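Local coordinates for DNA polymerase (Pyrobaculum calidifontis, PDB 5MDN), which probably catalyses template-directed DNA synthesis, adding deoxyribonucleotides from their 5'-triphosphates to a growing DNA strand and releasing diphosphate, as a family B polymerase, at residues G715-R720 with D744-K749; V186-V191 with T328-V333; V457-R462 with A531-A536; Y10-G15 with V88-R93. One frame throughout, in Å; residues are numbered along the deposited sequence.

Contact 1: residues G715-R720 with D744-K749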
loop_
_atom_site.group_PDB
_atom_site.type_symbol
_atom_site.label_atom_id
_atom_site.label_comp_id
_atom_site.label_asym_id
_atom_site.label_seq_id
_atom_site.Cartn_x
_atom_site.Cartn_y
_atom_site.Cartn_z
ATOM N N GLY A 715 -18.288 5.474 -20.664
ATOM C CA GLY A 715 -18.013 4.510 -21.710
ATOM C C GLY A 715 -18.620 4.906 -23.041
ATOM O O GLY A 715 -19.813 4.678 -23.265
ATOM N N TYR A 716 -17.828 5.502 -23.930
ATOM C CA TYR A 716 -18.340 6.014 -25.193
ATOM C C TYR A 716 -17.518 5.496 -26.367
ATOM O O TYR A 716 -16.349 5.126 -26.226
ATOM C CB TYR A 716 -18.364 7.549 -25.197
ATOM C CG TYR A 716 -17.011 8.212 -25.062
ATOM C CD1 TYR A 716 -16.216 8.455 -26.176
ATOM C CD2 TYR A 716 -16.535 8.609 -23.820
ATOM C CE1 TYR A 716 -14.982 9.068 -26.054
ATOM C CE2 TYR A 716 -15.303 9.223 -23.688
ATOM C CZ TYR A 716 -14.531 9.449 -24.809
ATOM O OH TYR A 716 -13.305 10.060 -24.685
ATOM N N VAL A 717 -18.158 5.477 -27.536
ATOM C CA VAL A 717 -17.525 5.093 -28.792
ATOM C C VAL A 717 -17.829 6.163 -29.834
ATOM O O VAL A 717 -18.968 6.632 -29.940
ATOM C CB VAL A 717 -18.010 3.708 -29.277
ATOM C CG1 VAL A 717 -17.322 3.325 -30.577
ATOM C CG2 VAL A 717 -17.769 2.651 -28.209
ATOM N N ILE A 718 -16.813 6.547 -30.601
ATOM C CA ILE A 718 -16.988 7.521 -31.674
ATOM C C ILE A 718 -17.567 6.819 -32.898
ATOM O O ILE A 718 -17.086 5.756 -33.310
ATOM C CB ILE A 718 -15.660 8.226 -32.000
ATOM C CG1 ILE A 718 -15.306 9.266 -30.926
ATOM C CG2 ILE A 718 -15.709 8.882 -33.371
ATOM C CD1 ILE A 718 -14.807 8.704 -29.612
ATOM N N VAL A 719 -18.597 7.424 -33.492
ATOM C CA VAL A 719 -19.350 6.846 -34.598
ATOM C C VAL A 719 -19.362 7.848 -35.745
ATOM O O VAL A 719 -19.244 9.059 -35.535
ATOM C CB VAL A 719 -20.790 6.471 -34.169
ATOM C CG1 VAL A 719 -21.510 5.698 -35.265
ATOM C CG2 VAL A 719 -20.769 5.665 -32.875
ATOM N N ARG A 720 -19.494 7.338 -36.970
ATOM C CA ARG A 720 -19.477 8.206 -38.138
ATOM C C ARG A 720 -20.657 9.169 -38.119
ATOM O O ARG A 720 -21.729 8.873 -37.582
ATOM C CB ARG A 720 -19.538 7.396 -39.436
ATOM C CG ARG A 720 -20.799 6.555 -39.581
ATOM C CD ARG A 720 -20.878 5.880 -40.940
ATOM N NE ARG A 720 -19.778 4.958 -41.197
ATOM C CZ ARG A 720 -18.823 5.186 -42.092
ATOM N NH1 ARG A 720 -18.842 6.303 -42.806
ATOM N NH2 ARG A 720 -17.853 4.301 -42.279
ATOM N N ASP A 744 -11.598 5.873 -38.888
ATOM C CA ASP A 744 -10.578 6.893 -39.105
ATOM C C ASP A 744 -10.170 7.568 -37.801
ATOM O O ASP A 744 -9.032 8.031 -37.671
ATOM C CB ASP A 744 -11.083 7.928 -40.108
ATOM C CG ASP A 744 -11.325 7.339 -41.482
ATOM O OD1 ASP A 744 -11.202 6.104 -41.630
ATOM O OD2 ASP A 744 -11.643 8.106 -42.415
ATOM N N TYR A 745 -11.079 7.634 -36.828
ATOM C CA TYR A 745 -10.723 8.158 -35.513
ATOM C C TYR A 745 -9.759 7.219 -34.797
ATOM O O TYR A 745 -8.702 7.644 -34.314
ATOM C CB TYR A 745 -11.995 8.357 -34.683
ATOM C CG TYR A 745 -11.794 8.969 -33.309
ATOM C CD1 TYR A 745 -11.367 8.202 -32.230
ATOM C CD2 TYR A 745 -12.098 10.305 -33.079
ATOM C CE1 TYR A 745 -11.199 8.762 -30.977
ATOM C CE2 TYR A 745 -11.948 10.869 -31.827
ATOM C CZ TYR A 745 -11.493 10.095 -30.781
ATOM O OH TYR A 745 -11.334 10.657 -29.535
ATOM N N TYR A 746 -10.108 5.931 -34.721
ATOM C CA TYR A 746 -9.348 4.991 -33.906
ATOM C C TYR A 746 -7.985 4.644 -34.491
ATOM O O TYR A 746 -7.097 4.235 -33.738
ATOM C CB TYR A 746 -10.167 3.719 -33.689
ATOM C CG TYR A 746 -11.249 3.892 -32.651
ATOM C CD1 TYR A 746 -11.085 4.787 -31.603
ATOM C CD2 TYR A 746 -12.437 3.176 -32.721
ATOM C CE1 TYR A 746 -12.067 4.961 -30.649
ATOM C CE2 TYR A 746 -13.428 3.345 -31.769
ATOM C CZ TYR A 746 -13.235 4.238 -30.736
ATOM O OH TYR A 746 -14.212 4.413 -29.783
ATOM N N ILE A 747 -7.786 4.803 -35.799
ATOM C CA ILE A 747 -6.452 4.606 -36.361
ATOM C C ILE A 747 -5.587 5.845 -36.172
ATOM O O ILE A 747 -4.404 5.741 -35.826
ATOM C CB ILE A 747 -6.542 4.195 -37.843
ATOM C CG1 ILE A 747 -7.017 2.745 -37.956
ATOM C CG2 ILE A 747 -5.203 4.376 -38.542
ATOM C CD1 ILE A 747 -8.346 2.582 -38.623
ATOM N N GLU A 748 -6.161 7.033 -36.360
ATOM C CA GLU A 748 -5.330 8.224 -36.484
ATOM C C GLU A 748 -4.879 8.791 -35.143
ATOM O O GLU A 748 -3.708 9.157 -35.001
ATOM C CB GLU A 748 -6.066 9.303 -37.278
ATOM C CG GLU A 748 -6.274 8.962 -38.742
ATOM C CD GLU A 748 -7.016 10.050 -39.488
ATOM O OE1 GLU A 748 -7.411 11.046 -38.843
ATOM O OE2 GLU A 748 -7.206 9.906 -40.716
ATOM N N LYS A 749 -5.754 8.882 -34.142
ATOM C CA LYS A 749 -5.376 9.639 -32.954
ATOM C C LYS A 749 -5.106 8.790 -31.717
ATOM O O LYS A 749 -4.872 9.362 -30.650
ATOM C CB LYS A 749 -6.419 10.716 -32.641
ATOM C CG LYS A 749 -7.836 10.249 -32.391
ATOM C CD LYS A 749 -8.750 11.466 -32.338
ATOM C CE LYS A 749 -8.392 12.404 -31.191
ATOM N NZ LYS A 749 -8.791 11.851 -29.866
#

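Contact 2: residues V186-V191 with T328-V333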
loop_
_atom_site.group_PDB
_atom_site.type_symbol
_atom_site.label_atom_id
_atom_site.label_comp_id
_atom_site.label_asym_id
_atom_site.label_seq_id
_atom_site.Cartn_x
_atom_site.Cartn_y
_atom_site.Cartn_z
ATOM N N VAL A 186 -26.588 -7.593 -5.504
ATOM C CA VAL A 186 -25.367 -8.396 -5.509
ATOM C C VAL A 186 -25.679 -9.721 -6.200
ATOM O O VAL A 186 -26.383 -10.570 -5.647
ATOM C CB VAL A 186 -24.829 -8.618 -4.091
ATOM C CG1 VAL A 186 -23.660 -9.594 -4.108
ATOM C CG2 VAL A 186 -24.408 -7.294 -3.468
ATOM N N VAL A 187 -25.158 -9.897 -7.414
ATOM C CA VAL A 187 -25.562 -11.020 -8.255
ATOM C C VAL A 187 -24.900 -12.317 -7.797
ATOM O O VAL A 187 -25.562 -13.352 -7.661
ATOM C CB VAL A 187 -25.255 -10.703 -9.733
ATOM C CG1 VAL A 187 -24.681 -11.913 -10.456
ATOM C CG2 VAL A 187 -26.511 -10.201 -10.438
ATOM N N MET A 188 -23.590 -12.285 -7.550
ATOM C CA MET A 188 -22.860 -13.469 -7.123
ATOM C C MET A 188 -21.855 -13.090 -6.047
ATOM O O MET A 188 -21.339 -11.969 -6.022
ATOM C CB MET A 188 -22.128 -14.141 -8.296
ATOM C CG MET A 188 -22.965 -15.128 -9.093
ATOM S SD MET A 188 -22.005 -15.895 -10.414
ATOM C CE MET A 188 -23.091 -17.235 -10.896
ATOM N N LEU A 189 -21.587 -14.038 -5.153
ATOM C CA LEU A 189 -20.584 -13.850 -4.108
ATOM C C LEU A 189 -19.957 -15.206 -3.820
ATOM O O LEU A 189 -20.631 -16.099 -3.296
ATOM C CB LEU A 189 -21.206 -13.249 -2.848
ATOM C CG LEU A 189 -20.284 -12.731 -1.739
ATOM C CD1 LEU A 189 -20.988 -11.645 -0.938
ATOM C CD2 LEU A 189 -19.827 -13.850 -0.816
ATOM N N ALA A 190 -18.681 -15.360 -4.154
ATOM C CA ALA A 190 -17.949 -16.582 -3.866
ATOM C C ALA A 190 -17.085 -16.413 -2.624
ATOM O O ALA A 190 -16.646 -15.309 -2.293
ATOM C CB ALA A 190 -17.069 -16.994 -5.045
ATOM N N VAL A 191 -16.847 -17.528 -1.939
ATOM C CA VAL A 191 -15.942 -17.580 -0.800
ATOM C C VAL A 191 -15.033 -18.790 -0.963
ATOM O O VAL A 191 -15.454 -19.832 -1.477
ATOM C CB VAL A 191 -16.700 -17.643 0.546
ATOM C CG1 VAL A 191 -17.553 -16.399 0.743
ATOM C CG2 VAL A 191 -17.567 -18.897 0.622
ATOM N N THR A 328 -20.514 -19.536 -17.136
ATOM C CA THR A 328 -19.171 -19.008 -17.344
ATOM C C THR A 328 -18.922 -17.750 -16.523
ATOM O O THR A 328 -17.767 -17.454 -16.194
ATOM C CB THR A 328 -18.919 -18.742 -18.836
ATOM O OG1 THR A 328 -17.530 -18.945 -19.131
ATOM C CG2 THR A 328 -19.298 -17.319 -19.222
ATOM N N LEU A 329 -19.978 -17.000 -16.194
ATOM C CA LEU A 329 -19.837 -15.909 -15.237
ATOM C C LEU A 329 -19.491 -16.439 -13.854
ATOM O O LEU A 329 -18.796 -15.766 -13.086
ATOM C CB LEU A 329 -21.123 -15.084 -15.182
ATOM C CG LEU A 329 -21.155 -13.920 -14.185
ATOM C CD1 LEU A 329 -20.157 -12.841 -14.578
ATOM C CD2 LEU A 329 -22.558 -13.346 -14.064
ATOM N N MET A 330 -19.962 -17.644 -13.526
ATOM C CA MET A 330 -19.602 -18.263 -12.255
ATOM C C MET A 330 -18.116 -18.591 -12.211
ATOM O O MET A 330 -17.417 -18.221 -11.261
ATOM C CB MET A 330 -20.435 -19.527 -12.043
ATOM C CG MET A 330 -20.455 -20.041 -10.617
ATOM S SD MET A 330 -21.345 -21.601 -10.479
ATOM C CE MET A 330 -22.302 -21.312 -8.995
ATOM N N ARG A 331 -17.605 -19.257 -13.250
ATOM C CA ARG A 331 -16.193 -19.623 -13.265
ATOM C C ARG A 331 -15.296 -18.393 -13.282
ATOM O O ARG A 331 -14.181 -18.429 -12.747
ATOM C CB ARG A 331 -15.894 -20.541 -14.448
ATOM C CG ARG A 331 -14.489 -21.099 -14.414
ATOM C CD ARG A 331 -14.514 -22.612 -14.487
ATOM N NE ARG A 331 -13.294 -23.196 -13.935
ATOM C CZ ARG A 331 -13.197 -24.446 -13.493
ATOM N NH1 ARG A 331 -14.250 -25.254 -13.539
ATOM N NH2 ARG A 331 -12.048 -24.891 -13.005
ATOM N N TYR A 332 -15.759 -17.301 -13.891
ATOM C CA TYR A 332 -15.065 -16.027 -13.748
ATOM C C TYR A 332 -14.966 -15.635 -12.278
ATOM O O TYR A 332 -13.909 -15.200 -11.806
ATOM C CB TYR A 332 -15.791 -14.948 -14.555
ATOM C CG TYR A 332 -15.250 -13.544 -14.371
ATOM C CD1 TYR A 332 -14.079 -13.138 -15.001
ATOM C CD2 TYR A 332 -15.918 -12.622 -13.576
ATOM C CE1 TYR A 332 -13.586 -11.855 -14.835
ATOM C CE2 TYR A 332 -15.434 -11.340 -13.406
ATOM C CZ TYR A 332 -14.267 -10.961 -14.038
ATOM O OH TYR A 332 -13.778 -9.686 -13.873
ATOM N N VAL A 333 -16.070 -15.776 -11.541
ATOM C CA VAL A 333 -16.070 -15.450 -10.119
ATOM C C VAL A 333 -15.185 -16.423 -9.342
ATOM O O VAL A 333 -14.471 -16.022 -8.415
ATOM C CB VAL A 333 -17.516 -15.427 -9.590
ATOM C CG1 VAL A 333 -17.537 -15.415 -8.081
ATOM C CG2 VAL A 333 -18.263 -14.229 -10.144
#

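Contact 3: residues V457-R462 with A531-A536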
loop_
_atom_site.group_PDB
_atom_site.type_symbol
_atom_site.label_atom_id
_atom_site.label_comp_id
_atom_site.label_asym_id
_atom_site.label_seq_id
_atom_site.Cartn_x
_atom_site.Cartn_y
_atom_site.Cartn_z
ATOM N N VAL A 457 27.563 19.841 0.831
ATOM C CA VAL A 457 26.364 20.551 1.240
ATOM C C VAL A 457 26.694 21.341 2.497
ATOM O O VAL A 457 26.064 22.367 2.776
ATOM C CB VAL A 457 25.156 19.620 1.433
ATOM C CG1 VAL A 457 25.328 18.770 2.654
ATOM C CG2 VAL A 457 23.894 20.453 1.513
ATOM N N GLY A 458 27.704 20.882 3.240
ATOM C CA GLY A 458 28.293 21.609 4.345
ATOM C C GLY A 458 27.515 21.602 5.637
ATOM O O GLY A 458 27.748 22.466 6.489
ATOM N N HIS A 459 26.601 20.656 5.824
ATOM C CA HIS A 459 25.914 20.543 7.101
ATOM C C HIS A 459 26.752 19.746 8.097
ATOM O O HIS A 459 27.508 18.845 7.726
ATOM C CB HIS A 459 24.542 19.897 6.919
ATOM C CG HIS A 459 23.635 20.668 6.013
ATOM N ND1 HIS A 459 23.419 22.022 6.152
ATOM C CD2 HIS A 459 22.897 20.276 4.948
ATOM C CE1 HIS A 459 22.583 22.430 5.213
ATOM N NE2 HIS A 459 22.252 21.389 4.470
ATOM N N ARG A 460 26.606 20.086 9.376
ATOM C CA ARG A 460 27.453 19.550 10.434
ATOM C C ARG A 460 26.621 18.746 11.422
ATOM O O ARG A 460 25.502 19.135 11.770
ATOM C CB ARG A 460 28.195 20.667 11.166
ATOM C CG ARG A 460 27.709 22.055 10.822
ATOM C CD ARG A 460 28.645 23.090 11.408
ATOM N NE ARG A 460 28.883 22.850 12.828
ATOM C CZ ARG A 460 29.957 23.268 13.491
ATOM N NH1 ARG A 460 30.906 23.954 12.867
ATOM N NH2 ARG A 460 30.079 23.000 14.783
ATOM N N PHE A 461 27.175 17.620 11.869
ATOM C CA PHE A 461 26.454 16.682 12.716
ATOM C C PHE A 461 27.340 16.201 13.854
ATOM O O PHE A 461 28.562 16.081 13.715
ATOM C CB PHE A 461 25.942 15.470 11.922
ATOM C CG PHE A 461 24.875 15.809 10.917
ATOM C CD1 PHE A 461 25.217 16.341 9.686
ATOM C CD2 PHE A 461 23.535 15.582 11.195
ATOM C CE1 PHE A 461 24.247 16.650 8.753
ATOM C CE2 PHE A 461 22.556 15.891 10.262
ATOM C CZ PHE A 461 22.916 16.425 9.040
ATOM N N ARG A 462 26.743 15.892 14.966
ATOM C CA ARG A 462 27.534 15.448 16.040
ATOM C C ARG A 462 27.820 14.024 15.924
ATOM O O ARG A 462 26.981 13.270 15.621
ATOM C CB ARG A 462 26.794 15.629 17.338
ATOM C CG ARG A 462 26.060 16.930 17.421
ATOM C CD ARG A 462 25.065 16.882 18.547
ATOM N NE ARG A 462 25.726 16.527 19.778
ATOM C CZ ARG A 462 25.953 17.389 20.750
ATOM N NH1 ARG A 462 25.568 18.646 20.608
ATOM N NH2 ARG A 462 26.560 16.994 21.849
ATOM N N ALA A 531 18.016 15.107 5.245
ATOM C CA ALA A 531 17.787 14.521 3.927
ATOM C C ALA A 531 18.854 14.961 2.932
ATOM O O ALA A 531 19.438 14.135 2.223
ATOM C CB ALA A 531 16.391 14.893 3.425
ATOM N N GLU A 532 19.125 16.267 2.871
ATOM C CA GLU A 532 20.131 16.770 1.940
ATOM C C GLU A 532 21.517 16.215 2.249
ATOM O O GLU A 532 22.316 15.993 1.332
ATOM C CB GLU A 532 20.144 18.299 1.965
ATOM C CG GLU A 532 18.896 18.932 1.363
ATOM C CD GLU A 532 18.924 20.447 1.411
ATOM O OE1 GLU A 532 19.809 21.007 2.094
ATOM O OE2 GLU A 532 18.061 21.077 0.765
ATOM N N SER A 533 21.824 15.991 3.528
ATOM C CA SER A 533 23.109 15.395 3.881
ATOM C C SER A 533 23.167 13.926 3.482
ATOM O O SER A 533 24.221 13.433 3.065
ATOM C CB SER A 533 23.373 15.557 5.376
ATOM O OG SER A 533 23.427 16.926 5.735
ATOM N N VAL A 534 22.049 13.207 3.612
ATOM C CA VAL A 534 22.025 11.800 3.221
ATOM C C VAL A 534 22.227 11.657 1.717
ATOM O O VAL A 534 22.959 10.772 1.259
ATOM C CB VAL A 534 20.716 11.137 3.688
ATOM C CG1 VAL A 534 20.643 9.699 3.196
ATOM C CG2 VAL A 534 20.611 11.174 5.202
ATOM N N THR A 535 21.584 12.522 0.926
ATOM C CA THR A 535 21.757 12.471 -0.524
ATOM C C THR A 535 23.196 12.774 -0.922
ATOM O O THR A 535 23.763 12.099 -1.790
ATOM C CB THR A 535 20.806 13.454 -1.209
ATOM O OG1 THR A 535 21.186 14.796 -0.882
ATOM C CG2 THR A 535 19.377 13.216 -0.762
ATOM N N ALA A 536 23.801 13.792 -0.301
ATOM C CA ALA A 536 25.144 14.204 -0.695
ATOM C C ALA A 536 26.164 13.115 -0.393
ATOM O O ALA A 536 27.055 12.850 -1.208
ATOM C CB ALA A 536 25.523 15.506 0.008
#

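Contact 4: residues Y10-G15 with V88-R93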
loop_
_atom_site.group_PDB
_atom_site.type_symbol
_atom_site.label_atom_id
_atom_site.label_comp_id
_atom_site.label_asym_id
_atom_site.label_seq_id
_atom_site.Cartn_x
_atom_site.Cartn_y
_atom_site.Cartn_z
ATOM N N TYR A 10 -11.701 -0.433 21.142
ATOM C CA TYR A 10 -11.999 0.119 22.456
ATOM C C TYR A 10 -13.426 0.648 22.471
ATOM O O TYR A 10 -13.942 1.113 21.451
ATOM C CB TYR A 10 -11.014 1.228 22.852
ATOM C CG TYR A 10 -11.330 2.601 22.296
ATOM C CD1 TYR A 10 -10.892 2.984 21.035
ATOM C CD2 TYR A 10 -12.052 3.525 23.045
ATOM C CE1 TYR A 10 -11.176 4.242 20.531
ATOM C CE2 TYR A 10 -12.342 4.781 22.550
ATOM C CZ TYR A 10 -11.900 5.135 21.293
ATOM O OH TYR A 10 -12.184 6.386 20.796
ATOM N N SER A 11 -14.049 0.565 23.642
ATOM C CA SER A 11 -15.347 1.161 23.911
ATOM C C SER A 11 -15.223 2.136 25.077
ATOM O O SER A 11 -14.174 2.244 25.719
ATOM C CB SER A 11 -16.397 0.084 24.217
ATOM O OG SER A 11 -16.055 -0.644 25.384
ATOM N N VAL A 12 -16.307 2.852 25.347
ATOM C CA VAL A 12 -16.389 3.765 26.487
ATOM C C VAL A 12 -17.551 3.280 27.348
ATOM O O VAL A 12 -18.691 3.734 27.205
ATOM C CB VAL A 12 -16.574 5.223 26.058
ATOM C CG1 VAL A 12 -16.493 6.143 27.266
ATOM C CG2 VAL A 12 -15.529 5.605 25.020
ATOM N N VAL A 13 -17.267 2.348 28.256
ATOM C CA VAL A 13 -18.297 1.748 29.097
ATOM C C VAL A 13 -18.655 2.709 30.228
ATOM O O VAL A 13 -18.079 2.661 31.320
ATOM C CB VAL A 13 -17.841 0.366 29.615
ATOM C CG1 VAL A 13 -16.421 0.423 30.189
ATOM C CG2 VAL A 13 -18.832 -0.206 30.620
ATOM N N GLY A 14 -19.617 3.592 29.972
ATOM C CA GLY A 14 -20.063 4.548 30.966
ATOM C C GLY A 14 -18.985 5.469 31.504
ATOM O O GLY A 14 -18.699 5.468 32.705
ATOM N N GLY A 15 -18.379 6.262 30.623
ATOM C CA GLY A 15 -17.429 7.277 31.030
ATOM C C GLY A 15 -16.039 6.796 31.381
ATOM O O GLY A 15 -15.238 7.595 31.884
ATOM N N VAL A 88 -11.722 10.391 28.871
ATOM C CA VAL A 88 -12.072 9.591 27.698
ATOM C C VAL A 88 -11.371 10.170 26.472
ATOM O O VAL A 88 -11.064 11.371 26.445
ATOM C CB VAL A 88 -13.595 9.530 27.494
ATOM C CG1 VAL A 88 -14.254 8.732 28.612
ATOM C CG2 VAL A 88 -14.182 10.926 27.410
ATOM N N PRO A 89 -11.088 9.359 25.446
ATOM C CA PRO A 89 -10.348 9.877 24.278
ATOM C C PRO A 89 -11.050 11.005 23.540
ATOM O O PRO A 89 -10.375 11.842 22.926
ATOM C CB PRO A 89 -10.197 8.639 23.384
ATOM C CG PRO A 89 -10.317 7.477 24.306
ATOM C CD PRO A 89 -11.278 7.899 25.380
ATOM N N GLU A 90 -12.384 11.035 23.549
ATOM C CA GLU A 90 -13.113 12.038 22.778
ATOM C C GLU A 90 -12.781 13.461 23.219
ATOM O O GLU A 90 -12.790 14.382 22.394
ATOM C CB GLU A 90 -14.616 11.770 22.867
ATOM C CG GLU A 90 -15.047 10.448 22.220
ATOM C CD GLU A 90 -14.848 9.236 23.122
ATOM O OE1 GLU A 90 -13.837 9.191 23.853
ATOM O OE2 GLU A 90 -15.699 8.320 23.083
ATOM N N ASP A 91 -12.494 13.667 24.504
ATOM C CA ASP A 91 -12.253 15.006 25.033
ATOM C C ASP A 91 -10.847 15.529 24.756
ATOM O O ASP A 91 -10.545 16.664 25.141
ATOM C CB ASP A 91 -12.505 15.034 26.543
ATOM C CG ASP A 91 -13.896 14.566 26.916
ATOM O OD1 ASP A 91 -14.824 14.734 26.097
ATOM O OD2 ASP A 91 -14.064 14.045 28.038
ATOM N N VAL A 92 -9.982 14.741 24.108
ATOM C CA VAL A 92 -8.582 15.133 23.968
ATOM C C VAL A 92 -8.427 16.364 23.076
ATOM O O VAL A 92 -7.540 17.194 23.311
ATOM C CB VAL A 92 -7.751 13.943 23.450
ATOM C CG1 VAL A 92 -6.304 14.348 23.220
ATOM C CG2 VAL A 92 -7.812 12.793 24.441
ATOM N N ARG A 93 -9.285 16.526 22.063
ATOM C CA ARG A 93 -9.192 17.712 21.213
ATOM C C ARG A 93 -9.567 18.974 21.979
ATOM O O ARG A 93 -8.876 19.994 21.891
ATOM C CB ARG A 93 -10.087 17.575 19.979
ATOM C CG ARG A 93 -9.594 16.642 18.887
ATOM C CD ARG A 93 -8.477 17.306 18.081
ATOM N NE ARG A 93 -7.949 16.435 17.034
ATOM C CZ ARG A 93 -8.532 16.276 15.850
ATOM N NH1 ARG A 93 -9.649 16.936 15.574
ATOM N NH2 ARG A 93 -8.002 15.465 14.942
#

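Contact 1: residues G715-R720 with D744-K749
Strand 716-718 lies across segment 744-749 of helix 743-756 almost at a right angle, their local axes making 92°, and Ile718 and Tyr745 bring the two backbones nearest, 7.4 Å from CA to CA. The isoleucine spreads over one face of the tyrosine ring: its CG1 stands 3.8 Å from the centroid of the Tyr745 ring, only 11° off the normal, a CH-pi contact, while CD1 reaches on toward CZ and CG2 lies nearer CG and CD2. On the other face lies the aliphatic stem of Lys749, whose CD is offset toward the rim. The lysine then folds back so that NZ donates to Tyr745 OH at 2.8 Å. A first torsion of -177° turns Tyr745 CG away from the residue's own backbone N and sends the ring off the helix between Ile718 and Lys749. A serine in its place would probably leave Ile718 without its aromatic cover and Lys749 NZ without this acceptor. Tyr746 meets the strand differently, by its hydroxyl: OH lies 3.4 Å from Val717 CG1, which comes at the ring edge, and receives a weak, 3.5 Å hydrogen bond from Ile718 N. Beyond them, Tyr716 packs on helix 693-697, and the strand pairs with 729-731. A two-stranded hairpin seated across a helix in the C-terminal part of the chain is consistent with the thumb of a family B polymerase.

Contact 2: residues V186-V191 with T328-V333
Ala190 and Val333 form the tight end of this contact, where Ala190 CB comes within 3.5 Å of Val333 CG1 and the small methyl lets strand and helix draw together. Their CA atoms are only 6.6 Å apart, and the local axes of strand 186-191 and helix 328-333 cross at -41°. Next along, the long chain of Met188 lies extended beyond CG and leans out over the helix. Its SD sits 4.1 Å from Val333 CG2, and its CE goes on to Met330 CB at 3.7 Å, the two methionine chains running roughly perpendicular. The strand belongs to the mixed sheet of the RNase H-like exonuclease domain, and Val187 and Met188 form a classic beta bulge opposite Glu171. At the bulge both side chains point toward the helix. Ala190 pairs through its backbone with Asp169, a magnesium ligand in a structure of this protein though not bound to metal here, and the side chain of Val333 comes about 4 Å from that of Asp169. With an alanine here in place of Met188, a gap is likely to open between strand and helix, and Met330 and Val333 would lose their sulfur and methyl neighbours. Packing is looser at the other end, where Val187 CG1 stands 4.4 Å from Leu329 CD2. Met330, at the partly exposed margin, runs on toward Val200 and Glu202 of strand 198-202.

Contact 3: residues V457-R462 with A531-A536
Ser533 sits at the centre of the first shell, its hydroxyl set among three side chains of segment 457-462. Ser533 OG meets the edge of the Phe461 ring near its plane, by CE1 and CZ, and lies 3.4 Å from His459 CB. Val457 adds its CG1, 4.1 Å from Ser533 OG and 4.2 Å from Ala536 CB. One turn of helix is thus faced by a valine, an imidazole and a phenyl ring. A single polar bond crosses: His459 NE2 donates to Glu532 OE1 at 3.4 Å, weak by length but nearly straight at 165°. Glu532 OE1 lies at the edge of the imidazole, near its plane, and the carboxylate is turned only 18° from the ring. Glu532 reaches it on a side chain extended beyond CG. Behind them, Ser533 OG is held by Glu529 O, one turn back in helix 528-551, while the backbone O of Glu532 takes both Thr535 OG1 (2.8 Å) and Ala536 N. Strand 460-462 pairs with 451-453 in a hairpin, and Arg460 makes a salt bridge with Asp446; the contact sets this hairpin against a helix that leads into the palm strands 556-560 and 563-567. The serine hydroxyl is satisfied within its own helix and offers segment 457-462 mainly packing, whereas the His459–Glu532 bond, between partly exposed residues, would probably be strengthened if the imidazole were protonated.

Contact 4: residues Y10-G15 with V88-R93
The beta hairpin formed by strands 5-12 and 17-24, at the edge of the mixed N-terminal sheet, sets Tyr10, Val12 and the carbonyl of Gly15 against residues 88-90, which link strand 77-86 of a second, antiparallel sheet to helix 92-100. The chain bends at Val13, the centre of an inverse gamma turn, and Gly14 and Gly15 follow with positive phi. Past this turn, Gly15 and Val88 bring the backbones closest, 6.7 Å between CA atoms, and Gly15 O rests 3.6 Å from Val88 CG1. That same methyl meets Val12 CG1 at 3.7 Å, the two valines lying crosswise. Further back along the strand, Tyr10 and Pro89 run alongside each other, antiparallel, with Tyr10 CE2 3.8 Å from Pro89 CG. The tyrosine gets there because its CG stands between the backbone N and the carbonyl carbon (chi1 83°), which brings the ring's CE2 side to the proline; its hydroxyl lies beside Pro89 CB. Elsewhere the ring makes an edge-to-face contact with Tyr115, while Val88 and Pro89 also touch Pro17 on the partner strand. No hydrogen bond passes between the two segments, which meet here by van der Waals packing. The magnesium ion bound by Asp7 and Asp363 is about 10 Å from the Tyr10 side chain. Glu90, an exposed residue, closes the contact: its chain bends at chi2 (82°) and brings OE2 to 3.3 Å from Val12 CG2.

Followed from the N terminus, the four contacts come in series, each loop closing before the next one opens, so that none nests within or crosses another. Contact 4 closes the first, spanning residues 10 to 93 and joining the two N-terminal sheets. Contact 2 follows, bringing the exonuclease sheet against long helix 326-356 across some 137 residues. Contact 3 ties the hairpin 451-462 to helix 528-551 over a mostly helical loop, and contact 1 joins strand 716-718 to helix 743-756 across a short one. No two touch: contacts 1 and 2 come nearest, about 17 Å between atoms, whereas contacts 2 and 3 lie on opposite sides of the chain's centre, with centres 56 Å apart.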